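Local coordinates for protein Cow rumen GH26 endo-mannanase (PDB 6UEH) that probably hydrolyses internal beta-1,4 linkages of mannans such as galactomannan, as an endo-mannanase of glycosyl hydrolase family 26, at residues Y452-F455 / E459-N462; D430-V435 / L446-W451; Q173-G178 / G183-E188; L187-I192 / A201-D206. All coordinates share one frame; numbering follows the deposited sequence.

Contact 1. Residues Y452-F455 / E459-N462; sequences YGEF and EKNN
Asn461 sends its amide toward Glu454 with CG anti to its own carbonyl carbon (chi1 -73°). Glu454 leans to meet it, its CG set between backbone N and carbonyl carbon (chi1 73°) and the rest of the chain extended. Asn461 ND2 gives a nearly straight bond to Glu454 O at 2.8 Å. The oxygen lies in the amide plane, but the donor stands above the carbonyl plane. The same ND2 makes a weak bond of 3.4 Å to Glu454 OE1, so one nitrogen holds both backbone and side chain of that residue. Lys460 lays its CE against Glu454 OE1, and its NZ forms a long salt bridge to the same oxygen at 3.8 Å. Asn462 ND2 stands nearly in line with the Phe455 C=O, 2.8 Å from Phe455 O, but its N-H is bent (138°). Asn462 OD1 accepts from Ile432 N, and ND2 also bonds Asp430 O. With an alanine replacing Asn461, Glu454 O is likely to lose this donor and the Glu454 carboxylate its hold against turning. The contact ties short helix 454-457 to the loop that leads into helix 464-471. Asn461 O and Ser431 OG also fasten it to the loop after strand 423-429.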
loop_
_atom_site.group_PDB
_atom_site.type_symbol
_atom_site.label_atom_id
_atom_site.label_comp_id
_atom_site.label_asym_id
_atom_site.label_seq_id
_atom_site.Cartn_x
_atom_site.Cartn_y
_atom_site.Cartn_z
ATOM N N TYR A 452 -11.818 -0.170 12.724
ATOM C CA TYR A 452 -12.489 -0.367 14.005
ATOM C C TYR A 452 -13.489 -1.521 13.951
ATOM O O TYR A 452 -13.711 -2.116 12.897
ATOM C CB TYR A 452 -13.195 0.917 14.456
ATOM C CG TYR A 452 -14.105 1.546 13.422
ATOM C CD1 TYR A 452 -15.338 0.983 13.112
ATOM C CD2 TYR A 452 -13.741 2.718 12.772
ATOM C CE1 TYR A 452 -16.173 1.561 12.175
ATOM C CE2 TYR A 452 -14.569 3.304 11.836
ATOM C CZ TYR A 452 -15.783 2.720 11.541
ATOM O OH TYR A 452 -16.611 3.298 10.610
ATOM N N GLY A 453 -14.085 -1.831 15.097
ATOM C CA GLY A 453 -15.091 -2.874 15.167
ATOM C C GLY A 453 -14.542 -4.266 14.910
ATOM O O GLY A 453 -13.494 -4.639 15.437
ATOM N N GLU A 454 -15.251 -5.023 14.077
ATOM C CA GLU A 454 -14.956 -6.435 13.848
ATOM C C GLU A 454 -13.558 -6.703 13.297
ATOM O O GLU A 454 -13.043 -7.812 13.419
ATOM C CB GLU A 454 -15.986 -7.036 12.889
ATOM C CG GLU A 454 -15.819 -6.589 11.441
ATOM C CD GLU A 454 -16.571 -7.474 10.464
ATOM O OE1 GLU A 454 -15.940 -7.976 9.507
ATOM O OE2 GLU A 454 -17.791 -7.665 10.651
ATOM N N PHE A 455 -12.945 -5.701 12.681
ATOM C CA PHE A 455 -11.673 -5.929 12.004
ATOM C C PHE A 455 -10.533 -6.149 12.995
ATOM O O PHE A 455 -9.502 -6.724 12.643
ATOM C CB PHE A 455 -11.369 -4.770 11.057
ATOM C CG PHE A 455 -12.353 -4.654 9.929
ATOM C CD1 PHE A 455 -12.278 -5.509 8.839
ATOM C CD2 PHE A 455 -13.368 -3.713 9.967
ATOM C CE1 PHE A 455 -13.193 -5.417 7.800
ATOM C CE2 PHE A 455 -14.285 -3.614 8.931
ATOM C CZ PHE A 455 -14.196 -4.467 7.848
ATOM N N GLU A 459 -12.040 -12.544 15.709
ATOM C CA GLU A 459 -10.900 -13.404 15.418
ATOM C C GLU A 459 -10.897 -13.937 13.986
ATOM O O GLU A 459 -9.899 -14.500 13.539
ATOM C CB GLU A 459 -10.850 -14.573 16.402
ATOM C CG GLU A 459 -10.391 -14.177 17.793
ATOM C CD GLU A 459 -9.946 -15.366 18.615
ATOM O OE1 GLU A 459 -8.785 -15.802 18.448
ATOM O OE2 GLU A 459 -10.758 -15.865 19.423
ATOM N N LYS A 460 -12.001 -13.760 13.264
ATOM C CA LYS A 460 -12.034 -14.131 11.852
ATOM C C LYS A 460 -11.153 -13.176 11.051
ATOM O O LYS A 460 -10.705 -13.501 9.953
ATOM C CB LYS A 460 -13.463 -14.118 11.305
ATOM C CG LYS A 460 -14.029 -12.728 11.071
ATOM C CD LYS A 460 -15.443 -12.792 10.519
ATOM C CE LYS A 460 -16.022 -11.399 10.333
ATOM N NZ LYS A 460 -17.443 -11.449 9.893
ATOM N N ASN A 461 -10.914 -11.996 11.614
ATOM C CA ASN A 461 -10.041 -11.006 10.997
ATOM C C ASN A 461 -8.640 -11.040 11.594
ATOM O O ASN A 461 -7.646 -11.071 10.869
ATOM C CB ASN A 461 -10.639 -9.608 11.141
ATOM C CG ASN A 461 -11.832 -9.393 10.237
ATOM O OD1 ASN A 461 -11.782 -9.694 9.044
ATOM N ND2 ASN A 461 -12.922 -8.883 10.803
ATOM N N ASN A 462 -8.566 -11.022 12.920
ATOM C CA ASN A 462 -7.288 -11.140 13.613
ATOM C C ASN A 462 -7.390 -12.093 14.797
ATOM O O ASN A 462 -8.071 -11.803 15.781
ATOM C CB ASN A 462 -6.793 -9.767 14.085
ATOM C CG ASN A 462 -6.253 -8.915 12.949
ATOM O OD1 ASN A 462 -5.152 -9.154 12.447
ATOM N ND2 ASN A 462 -7.022 -7.910 12.544
#

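Contact 2. Residues D430-V435 / L446-W451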
loop_
_atom_site.group_PDB
_atom_site.type_symbol
_atom_site.label_atom_id
_atom_site.label_comp_id
_atom_site.label_asym_id
_atom_site.label_seq_id
_atom_site.Cartn_x
_atom_site.Cartn_y
_atom_site.Cartn_z
ATOM N N ASP A 430 -7.825 -5.473 7.173
ATOM C CA ASP A 430 -8.576 -6.369 8.034
ATOM C C ASP A 430 -7.539 -7.145 8.829
ATOM O O ASP A 430 -7.163 -6.729 9.922
ATOM C CB ASP A 430 -9.531 -7.291 7.247
ATOM C CG ASP A 430 -8.975 -7.732 5.903
ATOM O OD1 ASP A 430 -7.740 -7.747 5.728
ATOM O OD2 ASP A 430 -9.790 -8.079 5.019
ATOM N N SER A 431 -7.046 -8.242 8.262
ATOM C CA SER A 431 -6.009 -9.023 8.921
ATOM C C SER A 431 -4.668 -8.295 8.939
ATOM O O SER A 431 -4.241 -7.735 7.932
ATOM C CB SER A 431 -5.837 -10.385 8.235
ATOM O OG SER A 431 -6.968 -11.214 8.440
ATOM N N ILE A 432 -4.014 -8.297 10.096
ATOM C CA ILE A 432 -2.606 -7.922 10.166
ATOM C C ILE A 432 -1.793 -9.104 9.660
ATOM O O ILE A 432 -2.030 -10.235 10.085
ATOM C CB ILE A 432 -2.167 -7.573 11.599
ATOM C CG1 ILE A 432 -3.069 -6.491 12.196
ATOM C CG2 ILE A 432 -0.704 -7.142 11.626
ATOM C CD1 ILE A 432 -2.920 -6.353 13.693
ATOM N N PRO A 433 -0.841 -8.857 8.745
ATOM C CA PRO A 433 -0.001 -9.955 8.254
ATOM C C PRO A 433 0.733 -10.675 9.386
ATOM O O PRO A 433 0.967 -10.081 10.441
ATOM C CB PRO A 433 0.991 -9.252 7.323
ATOM C CG PRO A 433 0.279 -8.016 6.879
ATOM C CD PRO A 433 -0.553 -7.586 8.056
ATOM N N GLY A 434 1.068 -11.944 9.167
ATOM C CA GLY A 434 1.841 -12.705 10.131
ATOM C C GLY A 434 3.213 -12.084 10.287
ATOM O O GLY A 434 3.858 -11.729 9.300
ATOM N N VAL A 435 3.661 -11.946 11.530
ATOM C CA VAL A 435 4.910 -11.250 11.804
ATOM C C VAL A 435 6.100 -12.010 11.213
ATOM O O VAL A 435 7.078 -11.399 10.782
ATOM C CB VAL A 435 5.108 -11.023 13.325
ATOM C CG1 VAL A 435 5.339 -12.340 14.063
ATOM C CG2 VAL A 435 6.249 -10.050 13.574
ATOM N N LEU A 446 5.699 0.189 6.772
ATOM C CA LEU A 446 6.073 1.070 7.881
ATOM C C LEU A 446 5.214 0.846 9.121
ATOM O O LEU A 446 5.728 0.809 10.240
ATOM C CB LEU A 446 5.977 2.538 7.456
ATOM C CG LEU A 446 6.173 3.569 8.572
ATOM C CD1 LEU A 446 7.552 3.425 9.214
ATOM C CD2 LEU A 446 5.966 4.980 8.040
ATOM N N TYR A 447 3.906 0.721 8.923
ATOM C CA TYR A 447 3.004 0.424 10.031
ATOM C C TYR A 447 1.780 -0.356 9.558
ATOM O O TYR A 447 1.554 -0.502 8.355
ATOM C CB TYR A 447 2.587 1.715 10.756
ATOM C CG TYR A 447 1.623 2.649 10.031
ATOM C CD1 TYR A 447 0.245 2.487 10.142
ATOM C CD2 TYR A 447 2.093 3.724 9.287
ATOM C CE1 TYR A 447 -0.637 3.349 9.504
ATOM C CE2 TYR A 447 1.218 4.595 8.646
ATOM C CZ TYR A 447 -0.145 4.402 8.757
ATOM O OH TYR A 447 -1.018 5.266 8.124
ATOM N N PHE A 448 1.013 -0.884 10.510
ATOM C CA PHE A 448 -0.263 -1.520 10.196
ATOM C C PHE A 448 -1.372 -0.854 10.997
ATOM O O PHE A 448 -1.105 -0.178 11.989
ATOM C CB PHE A 448 -0.229 -3.034 10.467
ATOM C CG PHE A 448 0.047 -3.412 11.907
ATOM C CD1 PHE A 448 -0.946 -3.327 12.873
ATOM C CD2 PHE A 448 1.289 -3.905 12.279
ATOM C CE1 PHE A 448 -0.694 -3.689 14.188
ATOM C CE2 PHE A 448 1.546 -4.276 13.587
ATOM C CZ PHE A 448 0.553 -4.170 14.542
ATOM N N CYS A 449 -2.614 -1.053 10.568
ATOM C CA CYS A 449 -3.742 -0.399 11.214
ATOM C C CYS A 449 -5.067 -1.052 10.836
ATOM O O CYS A 449 -5.649 -0.726 9.803
ATOM C CB CYS A 449 -3.771 1.088 10.848
ATOM S SG CYS A 449 -5.014 2.057 11.733
ATOM N N PRO A 450 -5.544 -1.982 11.674
ATOM C CA PRO A 450 -6.879 -2.546 11.462
ATOM C C PRO A 450 -7.949 -1.465 11.585
ATOM O O PRO A 450 -7.763 -0.504 12.333
ATOM C CB PRO A 450 -7.014 -3.579 12.587
ATOM C CG PRO A 450 -5.608 -3.879 13.011
ATOM C CD PRO A 450 -4.857 -2.598 12.820
ATOM N N TRP A 451 -9.048 -1.616 10.854
ATOM C CA TRP A 451 -10.175 -0.706 10.996
ATOM C C TRP A 451 -10.844 -0.988 12.340
ATOM O O TRP A 451 -10.469 -1.939 13.032
ATOM C CB TRP A 451 -11.152 -0.876 9.828
ATOM C CG TRP A 451 -12.009 0.329 9.551
ATOM C CD1 TRP A 451 -13.373 0.382 9.558
ATOM C CD2 TRP A 451 -11.558 1.652 9.225
ATOM N NE1 TRP A 451 -13.798 1.654 9.254
ATOM C CE2 TRP A 451 -12.705 2.452 9.049
ATOM C CE3 TRP A 451 -10.298 2.237 9.067
ATOM C CZ2 TRP A 451 -12.628 3.806 8.724
ATOM C CZ3 TRP A 451 -10.226 3.584 8.746
ATOM C CH2 TRP A 451 -11.383 4.351 8.576
#
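Ile432 lies over one face of the Phe448 ring, the two side chains crossing at a slant. Its CG2 sits almost above the ring centre, 3.8 Å from the centroid and 13° off the normal, a CH-pi contact. The other branch runs over the same ring toward its rim, where Ile432 CD1 comes within 3.5 Å of Phe448 CE1. This longer branch also meets Pro450, with Ile432 CD1 at 3.7 Å from Pro450 CG. Pro450 CD in turn lies at the edge of the Phe448 ring, near its plane. Ile432 is therefore seated against both residues. The chi1 of Ile432 (-54°) puts CG1 beside its backbone N and leaves CG2 for the ring face. Asp430 O approaches Pro450 CB at 4.1 Å. No hydrogen bond crosses between the segments, and every touching residue is buried. Cutting Phe448 back to a valine would probably take the aromatic floor from under Ile432 CG2 and open a gap beside Pro450. Leu467 and Ile470 of helix 464-471 also pack on Ile432, and Ile470 reaches Phe448. Segment 446-451 has backbone bonds to both strand 423-429 and strand 169-174, and so bridges the two. The arrangement belongs to a TIM barrel: an apolar layer between its loops and outer helix 464-471.

Contact 3. Residues Q173-G178 / G183-E188; sequences QQEIYG and GDYELE
Ile176 and Tyr185 make the main apolar contact, their side chains crossing at about a right angle. Ile176 CG2 touches Tyr185 CD1 at 3.5 Å. Tyr185 CG stands anti to its carbonyl carbon (chi1 -65°), and the ring lies along the 176-178 backbone. Gly178 CA meets the ring edge, 3.5 Å from Tyr185 OH, and that hydroxyl bonds to Gly179 N. This joins the end of strand 169-174 to the start of helix 187-196, within a beta-alpha-beta unit of the TIM barrel.

The polar link is made by water. It accepts from Ile176 N at 2.8 Å and donates to Tyr185 O at 2.8 Å and to Glu188 OE1 at 2.7 Å. No direct hydrogen bond crosses. Within 183-188, Asp184 OD1 accepts from Glu186 N at 3.2 Å, a capping bond.

The ionic partners lie outside the two segments. Glu175 OE1 comes to 4.0 Å from Tyr185 CB, but its carboxylate is held by Arg203 and Arg223, and Arg223 also makes a cation-pi contact with Tyr185. Glu188 OE2 accepts from Gly453 N and makes a van der Waals touch with Ile176 CD1 at 4.0 Å. With both oxygens receiving hydrogens, the Glu188 carboxylate is probably ionised; the water lets it reach the Ile176 backbone.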
loop_
_atom_site.group_PDB
_atom_site.type_symbol
_atom_site.label_atom_id
_atom_site.label_comp_id
_atom_site.label_asym_id
_atom_site.label_seq_id
_atom_site.Cartn_x
_atom_site.Cartn_y
_atom_site.Cartn_z
ATOM N N GLN A 173 -4.025 1.374 15.203
ATOM C CA GLN A 173 -5.429 1.006 15.347
ATOM C C GLN A 173 -6.337 2.204 15.110
ATOM O O GLN A 173 -6.122 3.274 15.679
ATOM C CB GLN A 173 -5.698 0.422 16.736
ATOM C CG GLN A 173 -7.157 0.059 16.979
ATOM C CD GLN A 173 -7.647 -1.025 16.035
ATOM O OE1 GLN A 173 -6.983 -2.045 15.847
ATOM N NE2 GLN A 173 -8.808 -0.804 15.430
ATOM N N GLN A 174 -7.351 2.022 14.270
ATOM C CA GLN A 174 -8.342 3.064 14.030
ATOM C C GLN A 174 -9.388 3.058 15.140
ATOM O O GLN A 174 -9.889 1.995 15.514
ATOM C CB GLN A 174 -9.020 2.868 12.670
ATOM C CG GLN A 174 -9.976 3.988 12.281
ATOM C CD GLN A 174 -9.249 5.219 11.761
ATOM O OE1 GLN A 174 -8.100 5.138 11.328
ATOM N NE2 GLN A 174 -9.919 6.365 11.804
ATOM N N GLU A 175 -9.713 4.237 15.666
ATOM C CA GLU A 175 -10.762 4.358 16.672
ATOM C C GLU A 175 -12.131 4.400 16.002
ATOM O O GLU A 175 -12.239 4.635 14.799
ATOM C CB GLU A 175 -10.566 5.607 17.540
ATOM C CG GLU A 175 -10.941 6.916 16.854
ATOM C CD GLU A 175 -10.956 8.098 17.811
ATOM O OE1 GLU A 175 -10.566 7.925 18.986
ATOM O OE2 GLU A 175 -11.361 9.203 17.391
ATOM N N ILE A 176 -13.173 4.177 16.794
ATOM C CA ILE A 176 -14.538 4.111 16.287
ATOM C C ILE A 176 -14.997 5.470 15.748
ATOM O O ILE A 176 -14.470 6.515 16.138
ATOM C CB ILE A 176 -15.506 3.623 17.398
ATOM C CG1 ILE A 176 -16.865 3.206 16.821
ATOM C CG2 ILE A 176 -15.648 4.675 18.493
ATOM C CD1 ILE A 176 -16.852 1.860 16.116
ATOM N N TYR A 177 -15.957 5.444 14.828
ATOM C CA TYR A 177 -16.580 6.663 14.320
ATOM C C TYR A 177 -17.226 7.446 15.457
ATOM O O TYR A 177 -17.592 6.870 16.484
ATOM C CB TYR A 177 -17.625 6.329 13.251
ATOM C CG TYR A 177 -18.691 5.359 13.717
ATOM C CD1 TYR A 177 -19.819 5.804 14.400
ATOM C CD2 TYR A 177 -18.570 3.995 13.474
ATOM C CE1 TYR A 177 -20.794 4.918 14.828
ATOM C CE2 TYR A 177 -19.538 3.104 13.895
ATOM C CZ TYR A 177 -20.647 3.569 14.572
ATOM O OH TYR A 177 -21.611 2.680 14.993
ATOM N N GLY A 178 -17.368 8.756 15.267
ATOM C CA GLY A 178 -17.929 9.628 16.286
ATOM C C GLY A 178 -19.289 9.166 16.776
ATOM O O GLY A 178 -20.196 8.937 15.981
ATOM N N GLY A 183 -20.170 5.960 22.970
ATOM C CA GLY A 183 -19.285 6.975 23.507
ATOM C C GLY A 183 -17.934 6.468 23.979
ATOM O O GLY A 183 -17.055 7.261 24.310
ATOM N N ASP A 184 -17.761 5.149 24.012
ATOM C CA ASP A 184 -16.512 4.564 24.494
ATOM C C ASP A 184 -15.488 4.393 23.369
ATOM O O ASP A 184 -15.404 3.337 22.744
ATOM C CB ASP A 184 -16.784 3.218 25.172
ATOM C CG ASP A 184 -15.526 2.577 25.727
ATOM O OD1 ASP A 184 -14.529 3.298 25.951
ATOM O OD2 ASP A 184 -15.536 1.347 25.946
ATOM N N TYR A 185 -14.694 5.433 23.135
ATOM C CA TYR A 185 -13.703 5.418 22.061
ATOM C C TYR A 185 -12.493 4.549 22.380
ATOM O O TYR A 185 -11.639 4.331 21.523
ATOM C CB TYR A 185 -13.233 6.841 21.751
ATOM C CG TYR A 185 -14.316 7.731 21.199
ATOM C CD1 TYR A 185 -14.577 7.769 19.837
ATOM C CD2 TYR A 185 -15.082 8.532 22.037
ATOM C CE1 TYR A 185 -15.569 8.577 19.323
ATOM C CE2 TYR A 185 -16.076 9.345 21.531
ATOM C CZ TYR A 185 -16.313 9.363 20.172
ATOM O OH TYR A 185 -17.302 10.167 19.657
ATOM N N GLU A 186 -12.419 4.049 23.607
ATOM C CA GLU A 186 -11.240 3.312 24.046
ATOM C C GLU A 186 -11.408 1.800 23.947
ATOM O O GLU A 186 -10.449 1.059 24.159
ATOM C CB GLU A 186 -10.884 3.698 25.485
ATOM C CG GLU A 186 -10.762 5.194 25.704
ATOM C CD GLU A 186 -9.795 5.847 24.731
ATOM O OE1 GLU A 186 -10.115 6.940 24.219
ATOM O OE2 GLU A 186 -8.716 5.269 24.479
ATOM N N LEU A 187 -12.618 1.354 23.618
ATOM C CA LEU A 187 -12.958 -0.072 23.590
ATOM C C LEU A 187 -11.944 -0.914 22.814
ATOM O O LEU A 187 -11.363 -1.850 23.362
ATOM C CB LEU A 187 -14.357 -0.269 22.994
ATOM C CG LEU A 187 -15.047 -1.627 23.176
ATOM C CD1 LEU A 187 -16.550 -1.450 23.159
ATOM C CD2 LEU A 187 -14.632 -2.629 22.107
ATOM N N GLU A 188 -11.740 -0.580 21.541
ATOM C CA GLU A 188 -10.802 -1.314 20.694
ATOM C C GLU A 188 -9.396 -1.330 21.286
ATOM O O GLU A 188 -8.680 -2.324 21.194
ATOM C CB GLU A 188 -10.756 -0.711 19.286
ATOM C CG GLU A 188 -11.876 -1.166 18.358
ATOM C CD GLU A 188 -13.163 -0.387 18.549
ATOM O OE1 GLU A 188 -13.236 0.439 19.485
ATOM O OE2 GLU A 188 -14.102 -0.599 17.753
HETATM O O HOH W 1 -12.506 3.038 19.216
#

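Contact 4. Residues L187-I192 / A201-D206; sequences LEFEYI and AIRGFD
Phe189 and Arg203 join helix 187-196 to strand 202-206, two elements of a beta-alpha-beta unit in the TIM barrel. They alone make the contact, and both are buried. The Arg203 guanidinium lies flat on one face of the Phe189 ring, with centres 3.8 Å apart and planes at 14°. This is a stacked cation-pi pair. NH1 stands over the ring centre, 3.7 Å above its plane. Further back, Arg203 NE is 3.3 Å from Phe189 CZ, and Arg203 CZ is 3.4 Å from Phe189 CE1. The aliphatic stem continues across the same rim, with Arg203 CG at 3.5 Å from Phe189 CZ. Arg203 leaves the strand with CG opposite its backbone N (chi1 -178°) and runs extended to NE, which carries the charged group out to the helix.

Salt bridges from NH2 to Glu175 OE1 and from NH1 to Glu186 OE2 fix the rotation of the guanidinium. Trp227 of helix 220-230 also packs on Arg203. The stack thus sets a buried cation against an aromatic face. Arg203 belongs to an ion network, since Glu175 also pairs with Arg223 and Glu186 with another arginine. This pairing would be expected to favour the charged form of all three groups.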
loop_
_atom_site.group_PDB
_atom_site.type_symbol
_atom_site.label_atom_id
_atom_site.label_comp_id
_atom_site.label_asym_id
_atom_site.label_seq_id
_atom_site.Cartn_x
_atom_site.Cartn_y
_atom_site.Cartn_z
ATOM N N LEU A 187 -12.618 1.354 23.618
ATOM C CA LEU A 187 -12.958 -0.072 23.590
ATOM C C LEU A 187 -11.944 -0.914 22.814
ATOM O O LEU A 187 -11.363 -1.850 23.362
ATOM C CB LEU A 187 -14.357 -0.269 22.994
ATOM C CG LEU A 187 -15.047 -1.627 23.176
ATOM C CD1 LEU A 187 -16.550 -1.450 23.159
ATOM C CD2 LEU A 187 -14.632 -2.629 22.107
ATOM N N GLU A 188 -11.740 -0.580 21.541
ATOM C CA GLU A 188 -10.802 -1.314 20.694
ATOM C C GLU A 188 -9.396 -1.330 21.286
ATOM O O GLU A 188 -8.680 -2.324 21.194
ATOM C CB GLU A 188 -10.756 -0.711 19.286
ATOM C CG GLU A 188 -11.876 -1.166 18.358
ATOM C CD GLU A 188 -13.163 -0.387 18.549
ATOM O OE1 GLU A 188 -13.236 0.439 19.485
ATOM O OE2 GLU A 188 -14.102 -0.599 17.753
ATOM N N PHE A 189 -9.011 -0.221 21.904
ATOM C CA PHE A 189 -7.662 -0.073 22.427
ATOM C C PHE A 189 -7.471 -0.863 23.716
ATOM O O PHE A 189 -6.429 -1.487 23.922
ATOM C CB PHE A 189 -7.349 1.410 22.630
ATOM C CG PHE A 189 -7.488 2.216 21.371
ATOM C CD1 PHE A 189 -8.718 2.738 21.000
ATOM C CD2 PHE A 189 -6.401 2.414 20.535
ATOM C CE1 PHE A 189 -8.856 3.459 19.830
ATOM C CE2 PHE A 189 -6.532 3.136 19.363
ATOM C CZ PHE A 189 -7.762 3.655 19.010
ATOM N N GLU A 190 -8.484 -0.852 24.577
ATOM C CA GLU A 190 -8.426 -1.631 25.807
ATOM C C GLU A 190 -8.465 -3.125 25.499
ATOM O O GLU A 190 -7.921 -3.932 26.252
ATOM C CB GLU A 190 -9.572 -1.247 26.746
ATOM C CG GLU A 190 -9.481 0.182 27.261
ATOM C CD GLU A 190 -8.164 0.461 27.960
ATOM O OE1 GLU A 190 -7.872 -0.209 28.972
ATOM O OE2 GLU A 190 -7.416 1.345 27.494
ATOM N N TYR A 191 -9.108 -3.487 24.391
ATOM C CA TYR A 191 -9.123 -4.878 23.944
ATOM C C TYR A 191 -7.709 -5.348 23.631
ATOM O O TYR A 191 -7.286 -6.416 24.074
ATOM C CB TYR A 191 -10.015 -5.052 22.714
ATOM C CG TYR A 191 -9.902 -6.420 22.066
ATOM C CD1 TYR A 191 -10.533 -7.528 22.619
ATOM C CD2 TYR A 191 -9.165 -6.600 20.901
ATOM C CE1 TYR A 191 -10.431 -8.780 22.029
ATOM C CE2 TYR A 191 -9.057 -7.847 20.305
ATOM C CZ TYR A 191 -9.692 -8.934 20.873
ATOM O OH TYR A 191 -9.585 -10.177 20.284
ATOM N N ILE A 192 -6.986 -4.536 22.866
ATOM C CA ILE A 192 -5.606 -4.834 22.504
ATOM C C ILE A 192 -4.708 -4.907 23.741
ATOM O O ILE A 192 -3.893 -5.823 23.876
ATOM C CB ILE A 192 -5.058 -3.779 21.520
ATOM C CG1 ILE A 192 -5.887 -3.788 20.232
ATOM C CG2 ILE A 192 -3.586 -4.032 21.220
ATOM C CD1 ILE A 192 -5.503 -2.715 19.241
ATOM N N ALA A 201 0.964 1.933 18.886
ATOM C CA ALA A 201 1.699 3.192 18.914
ATOM C C ALA A 201 0.947 4.274 18.146
ATOM O O ALA A 201 0.891 5.431 18.569
ATOM C CB ALA A 201 3.097 3.005 18.341
ATOM N N ILE A 202 0.371 3.882 17.014
ATOM C CA ILE A 202 -0.362 4.796 16.147
ATOM C C ILE A 202 -1.867 4.672 16.377
ATOM O O ILE A 202 -2.404 3.568 16.441
ATOM C CB ILE A 202 -0.036 4.526 14.656
ATOM C CG1 ILE A 202 1.418 4.901 14.356
ATOM C CG2 ILE A 202 -0.985 5.282 13.737
ATOM C CD1 ILE A 202 1.857 4.586 12.940
ATOM N N ARG A 203 -2.545 5.805 16.519
ATOM C CA ARG A 203 -3.999 5.803 16.635
ATOM C C ARG A 203 -4.613 6.504 15.428
ATOM O O ARG A 203 -4.162 7.577 15.028
ATOM C CB ARG A 203 -4.440 6.475 17.939
ATOM C CG ARG A 203 -5.947 6.484 18.174
ATOM C CD ARG A 203 -6.263 6.761 19.642
ATOM N NE ARG A 203 -7.696 6.876 19.900
ATOM C CZ ARG A 203 -8.267 6.603 21.070
ATOM N NH1 ARG A 203 -7.530 6.182 22.088
ATOM N NH2 ARG A 203 -9.579 6.736 21.219
ATOM N N GLY A 204 -5.628 5.879 14.839
ATOM C CA GLY A 204 -6.283 6.425 13.666
ATOM C C GLY A 204 -7.546 7.185 14.014
ATOM O O GLY A 204 -8.372 6.712 14.797
ATOM N N PHE A 205 -7.692 8.371 13.430
ATOM C CA PHE A 205 -8.844 9.228 13.674
ATOM C C PHE A 205 -9.537 9.568 12.358
ATOM O O PHE A 205 -9.128 9.100 11.296
ATOM C CB PHE A 205 -8.425 10.518 14.390
ATOM C CG PHE A 205 -7.685 10.294 15.685
ATOM C CD1 PHE A 205 -6.310 10.117 15.694
ATOM C CD2 PHE A 205 -8.362 10.286 16.894
ATOM C CE1 PHE A 205 -5.626 9.922 16.885
ATOM C CE2 PHE A 205 -7.687 10.094 18.087
ATOM C CZ PHE A 205 -6.318 9.916 18.082
ATOM N N ASP A 206 -10.581 10.388 12.431
ATOM C CA ASP A 206 -11.287 10.846 11.234
ATOM C C ASP A 206 -12.038 12.142 11.521
ATOM O O ASP A 206 -12.700 12.265 12.550
ATOM C CB ASP A 206 -12.261 9.777 10.729
ATOM C CG ASP A 206 -12.591 9.937 9.253
ATOM O OD1 ASP A 206 -13.246 10.937 8.889
ATOM O OD2 ASP A 206 -12.198 9.057 8.458
#

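Contact 2 is fully buried and purely apolar across its segments. Contact 4 is also buried but rests on one stacked cation. Contacts 1 and 3 are partly buried. Contact 1 rests on side-chain amides; contact 3 mixes Tyr185 packing with a water bridge. Contacts 3 and 4 share Leu187 and Glu188 and serve the same beta-alpha-beta unit, and Glu175 to Arg203 is the join between them. Contacts 1 and 2 bind the chain around strand 423-429 and helix 454-457, with Asn462 reaching Ile432. Gly453 N to Glu188 OE2 ties contact 1 to contacts 3 and 4, while Pro450 O to Gln174 N ties contact 2 to contact 3.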